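Long-range contact in glutamine synthetase (Streptomyces coelicolor, PDB 4BAX), which is an enzyme of the glutamine synthetase family, each of its chains joining a beta-grasp domain to a catalytic domain in an assembly of ten chains: residues 7-15 with 38-49. Numbering follows the deposited sequence.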
loop_
_atom_site.group_PDB
_atom_site.type_symbol
_atom_site.label_atom_id
_atom_site.label_comp_id
_atom_site.label_asym_id
_atom_site.label_seq_id
_atom_site.Cartn_x
_atom_site.Cartn_y
_atom_site.Cartn_z
ATOM N N GLU A 7 -10.449 -16.300 -37.167
ATOM C CA GLU A 7 -10.234 -14.908 -36.779
ATOM C C GLU A 7 -9.925 -14.050 -37.995
ATOM O O GLU A 7 -8.845 -14.151 -38.591
ATOM C CB GLU A 7 -9.093 -14.803 -35.770
ATOM C CG GLU A 7 -8.983 -13.432 -35.077
ATOM C CD GLU A 7 -10.045 -13.181 -34.002
ATOM O OE1 GLU A 7 -10.855 -14.086 -33.708
ATOM O OE2 GLU A 7 -10.095 -12.054 -33.470
ATOM N N TYR A 8 -10.880 -13.189 -38.341
ATOM C CA TYR A 8 -10.745 -12.334 -39.508
ATOM C C TYR A 8 -10.039 -11.064 -39.089
ATOM O O TYR A 8 -10.501 -10.348 -38.201
ATOM C CB TYR A 8 -12.104 -12.000 -40.105
ATOM C CG TYR A 8 -12.665 -13.056 -41.032
ATOM C CD1 TYR A 8 -12.727 -14.395 -40.644
ATOM C CD2 TYR A 8 -13.167 -12.720 -42.282
ATOM C CE1 TYR A 8 -13.265 -15.364 -41.485
ATOM C CE2 TYR A 8 -13.704 -13.700 -43.140
ATOM C CZ TYR A 8 -13.752 -15.016 -42.735
ATOM O OH TYR A 8 -14.291 -15.981 -43.586
ATOM N N ILE A 9 -8.899 -10.824 -39.715
ATOM C CA ILE A 9 -8.020 -9.727 -39.372
ATOM C C ILE A 9 -7.924 -8.799 -40.565
ATOM O O ILE A 9 -7.788 -9.258 -41.711
ATOM C CB ILE A 9 -6.606 -10.260 -38.953
ATOM C CG1 ILE A 9 -6.732 -11.067 -37.645
ATOM C CG2 ILE A 9 -5.582 -9.151 -38.774
ATOM C CD1 ILE A 9 -5.640 -12.155 -37.422
ATOM N N TRP A 10 -8.026 -7.501 -40.321
ATOM C CA TRP A 10 -7.850 -6.568 -41.420
ATOM C C TRP A 10 -7.172 -5.290 -40.944
ATOM O O TRP A 10 -6.952 -5.126 -39.746
ATOM C CB TRP A 10 -9.164 -6.285 -42.162
ATOM C CG TRP A 10 -10.153 -5.406 -41.421
ATOM C CD1 TRP A 10 -10.335 -4.061 -41.593
ATOM C CD2 TRP A 10 -11.107 -5.813 -40.426
ATOM N NE1 TRP A 10 -11.336 -3.605 -40.763
ATOM C CE2 TRP A 10 -11.827 -4.656 -40.037
ATOM C CE3 TRP A 10 -11.415 -7.034 -39.818
ATOM C CZ2 TRP A 10 -12.840 -4.687 -39.073
ATOM C CZ3 TRP A 10 -12.430 -7.062 -38.850
ATOM C CH2 TRP A 10 -13.128 -5.898 -38.494
ATOM N N ILE A 11 -6.800 -4.430 -41.894
ATOM C CA ILE A 11 -6.180 -3.141 -41.617
ATOM C C ILE A 11 -7.188 -2.042 -41.932
ATOM O O ILE A 11 -7.833 -2.065 -42.977
ATOM C CB ILE A 11 -4.902 -2.967 -42.432
ATOM C CG1 ILE A 11 -3.830 -3.908 -41.888
ATOM C CG2 ILE A 11 -4.372 -1.540 -42.350
ATOM C CD1 ILE A 11 -3.419 -4.949 -42.876
ATOM N N ASP A 12 -7.327 -1.084 -41.018
ATOM C CA ASP A 12 -8.311 -0.022 -41.194
ATOM C C ASP A 12 -7.821 1.186 -42.021
ATOM O O ASP A 12 -6.807 1.118 -42.725
ATOM C CB ASP A 12 -8.978 0.381 -39.870
ATOM C CG ASP A 12 -8.055 1.145 -38.938
ATOM O OD1 ASP A 12 -6.995 1.643 -39.376
ATOM O OD2 ASP A 12 -8.381 1.214 -37.733
ATOM N N GLY A 13 -8.589 2.266 -41.972
ATOM C CA GLY A 13 -8.257 3.472 -42.695
ATOM C C GLY A 13 -7.833 4.606 -41.780
ATOM O O GLY A 13 -7.928 5.776 -42.173
ATOM N N THR A 14 -7.372 4.269 -40.573
ATOM C CA THR A 14 -6.917 5.282 -39.614
ATOM C C THR A 14 -5.711 6.048 -40.130
ATOM O O THR A 14 -4.848 5.486 -40.825
ATOM C CB THR A 14 -6.617 4.690 -38.206
ATOM O OG1 THR A 14 -7.725 3.906 -37.743
ATOM C CG2 THR A 14 -6.359 5.806 -37.201
ATOM N N GLU A 15 -5.670 7.334 -39.789
ATOM C CA GLU A 15 -4.599 8.229 -40.220
ATOM C C GLU A 15 -3.928 8.851 -38.982
ATOM O O GLU A 15 -4.625 9.170 -38.010
ATOM C CB GLU A 15 -5.185 9.336 -41.099
ATOM C CG GLU A 15 -5.667 8.812 -42.464
ATOM C CD GLU A 15 -6.368 9.877 -43.318
ATOM O OE1 GLU A 15 -5.825 10.998 -43.451
ATOM O OE2 GLU A 15 -7.461 9.590 -43.867
ATOM N N PRO A 38 -15.605 -17.957 -46.452
ATOM C CA PRO A 38 -16.592 -16.954 -46.846
ATOM C C PRO A 38 -16.007 -15.537 -46.756
ATOM O O PRO A 38 -15.207 -15.248 -45.855
ATOM C CB PRO A 38 -17.726 -17.141 -45.818
ATOM C CG PRO A 38 -17.148 -17.971 -44.708
ATOM C CD PRO A 38 -16.047 -18.791 -45.320
ATOM N N VAL A 39 -16.415 -14.671 -47.684
ATOM C CA VAL A 39 -16.142 -13.244 -47.560
ATOM C C VAL A 39 -17.082 -12.725 -46.511
ATOM O O VAL A 39 -18.111 -13.351 -46.240
ATOM C CB VAL A 39 -16.287 -12.460 -48.890
ATOM C CG1 VAL A 39 -15.683 -13.240 -50.055
ATOM C CG2 VAL A 39 -17.753 -12.106 -49.152
ATOM N N TRP A 40 -16.701 -11.620 -45.883
ATOM C CA TRP A 40 -17.471 -11.099 -44.770
ATOM C C TRP A 40 -17.556 -9.575 -44.846
ATOM O O TRP A 40 -17.043 -8.952 -45.764
ATOM C CB TRP A 40 -16.825 -11.538 -43.457
ATOM C CG TRP A 40 -17.757 -11.621 -42.299
ATOM C CD1 TRP A 40 -19.115 -11.442 -42.313
ATOM C CD2 TRP A 40 -17.407 -11.933 -40.947
ATOM N NE1 TRP A 40 -19.627 -11.611 -41.045
ATOM C CE2 TRP A 40 -18.599 -11.915 -40.189
ATOM C CE3 TRP A 40 -16.204 -12.221 -40.302
ATOM C CZ2 TRP A 40 -18.617 -12.174 -38.817
ATOM C CZ3 TRP A 40 -16.227 -12.467 -38.939
ATOM C CH2 TRP A 40 -17.423 -12.445 -38.213
ATOM N N GLY A 41 -18.182 -8.969 -43.857
ATOM C CA GLY A 41 -18.340 -7.536 -43.885
ATOM C C GLY A 41 -18.262 -6.970 -42.489
ATOM O O GLY A 41 -18.247 -7.715 -41.503
ATOM N N PHE A 42 -18.200 -5.649 -42.404
ATOM C CA PHE A 42 -18.235 -4.975 -41.127
ATOM C C PHE A 42 -18.714 -3.551 -41.327
ATOM O O PHE A 42 -18.890 -3.087 -42.460
ATOM C CB PHE A 42 -16.875 -5.007 -40.435
ATOM C CG PHE A 42 -15.821 -4.254 -41.154
ATOM C CD1 PHE A 42 -15.066 -4.868 -42.146
ATOM C CD2 PHE A 42 -15.579 -2.925 -40.852
ATOM C CE1 PHE A 42 -14.083 -4.166 -42.827
ATOM C CE2 PHE A 42 -14.597 -2.216 -41.527
ATOM C CZ PHE A 42 -13.848 -2.841 -42.518
ATOM N N ASP A 43 -18.936 -2.875 -40.207
ATOM C CA ASP A 43 -19.334 -1.478 -40.218
ATOM C C ASP A 43 -18.153 -0.502 -40.204
ATOM O O ASP A 43 -17.440 -0.372 -39.203
ATOM C CB ASP A 43 -20.298 -1.221 -39.071
ATOM C CG ASP A 43 -21.536 -2.111 -39.163
ATOM O OD1 ASP A 43 -21.840 -2.613 -40.276
ATOM O OD2 ASP A 43 -22.192 -2.349 -38.126
ATOM N N GLY A 44 -17.994 0.216 -41.316
ATOM C CA GLY A 44 -16.856 1.099 -41.520
ATOM C C GLY A 44 -16.713 2.342 -40.663
ATOM O O GLY A 44 -15.592 2.802 -40.441
ATOM N N SER A 45 -17.831 2.884 -40.187
ATOM C CA SER A 45 -17.834 4.155 -39.456
ATOM C C SER A 45 -16.942 4.058 -38.226
ATOM O O SER A 45 -16.230 4.995 -37.872
ATOM C CB SER A 45 -19.265 4.513 -39.015
ATOM O OG SER A 45 -20.214 3.556 -39.466
ATOM N N SER A 46 -16.950 2.875 -37.631
ATOM C CA SER A 46 -16.220 2.584 -36.414
ATOM C C SER A 46 -14.709 2.426 -36.621
ATOM O O SER A 46 -13.934 2.451 -35.654
ATOM C CB SER A 46 -16.819 1.322 -35.784
ATOM O OG SER A 46 -18.213 1.470 -35.539
ATOM N N THR A 47 -14.292 2.266 -37.877
ATOM C CA THR A 47 -12.888 1.954 -38.178
ATOM C C THR A 47 -12.121 2.988 -39.025
ATOM O O THR A 47 -11.048 2.669 -39.550
ATOM C CB THR A 47 -12.734 0.546 -38.821
ATOM O OG1 THR A 47 -13.553 0.459 -39.994
ATOM C CG2 THR A 47 -13.155 -0.538 -37.837
ATOM N N ASN A 48 -12.668 4.196 -39.179
ATOM C CA ASN A 48 -12.011 5.266 -39.957
ATOM C C ASN A 48 -11.957 4.914 -41.450
ATOM O O ASN A 48 -11.166 5.459 -42.222
ATOM C CB ASN A 48 -10.609 5.563 -39.398
ATOM C CG ASN A 48 -10.653 6.146 -37.988
ATOM O OD1 ASN A 48 -11.556 6.907 -37.651
ATOM N ND2 ASN A 48 -9.724 5.714 -37.136
ATOM N N GLN A 49 -12.821 3.974 -41.815
ATOM C CA GLN A 49 -13.039 3.529 -43.184
ATOM C C GLN A 49 -14.411 4.009 -43.602
ATOM O O GLN A 49 -15.036 3.503 -44.539
ATOM C CB GLN A 49 -12.900 2.020 -43.241
ATOM C CG GLN A 49 -11.456 1.603 -43.098
ATOM C CD GLN A 49 -11.301 0.137 -42.852
ATOM O OE1 GLN A 49 -12.051 -0.442 -42.069
ATOM N NE2 GLN A 49 -10.337 -0.483 -43.518
#
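Tyr8 lays its ring face over the edge of Trp40, and its hydroxyl hydrogen-bonds the carbonyl of Pro38. Tyr8 CB, nearest the backbone, lies 4.1 Å from Trp40 CE3. Tyr8 CG and CD2 come closer, Tyr8 CD2 lying 3.7 Å from Trp40 CE3, and the planes at 84° make a T-shaped pair with Trp40 as the edge. Tyr8 CE2 passes Trp40 CB at 3.8 Å. At the tip, Tyr8 OH donates to Pro38 O (2.6 Å), meeting a lone pair in the carbonyl plane and in the plane of the Tyr8 ring. Lys23 and Lys25 add cation-pi contacts to Trp40.

Two residues on, the five-membered ring of Trp10 and the ring of Phe42 form an offset stack, centroids 4.2 Å apart and planes at 27°. CZ2 of Trp10 sits over the centre of the Phe42 ring. Trp10 NE1 gives a weak bond to Gln49 OE1 (3.5 Å), which also accepts from Thr47 OG1 (2.7 Å). Beyond the strand, Asp12 closes an Asx turn by accepting Thr14 N at OD1, while OD2 pairs with Arg21. Gly13 N bonds weakly to Thr47 O (3.5 Å).

Strands 75-82 and 56-66 separate strands 3-11 and 40-43 in the five-stranded sheet, so these aromatic pairs reach across the mixed sheet of the N-terminal beta-grasp domain.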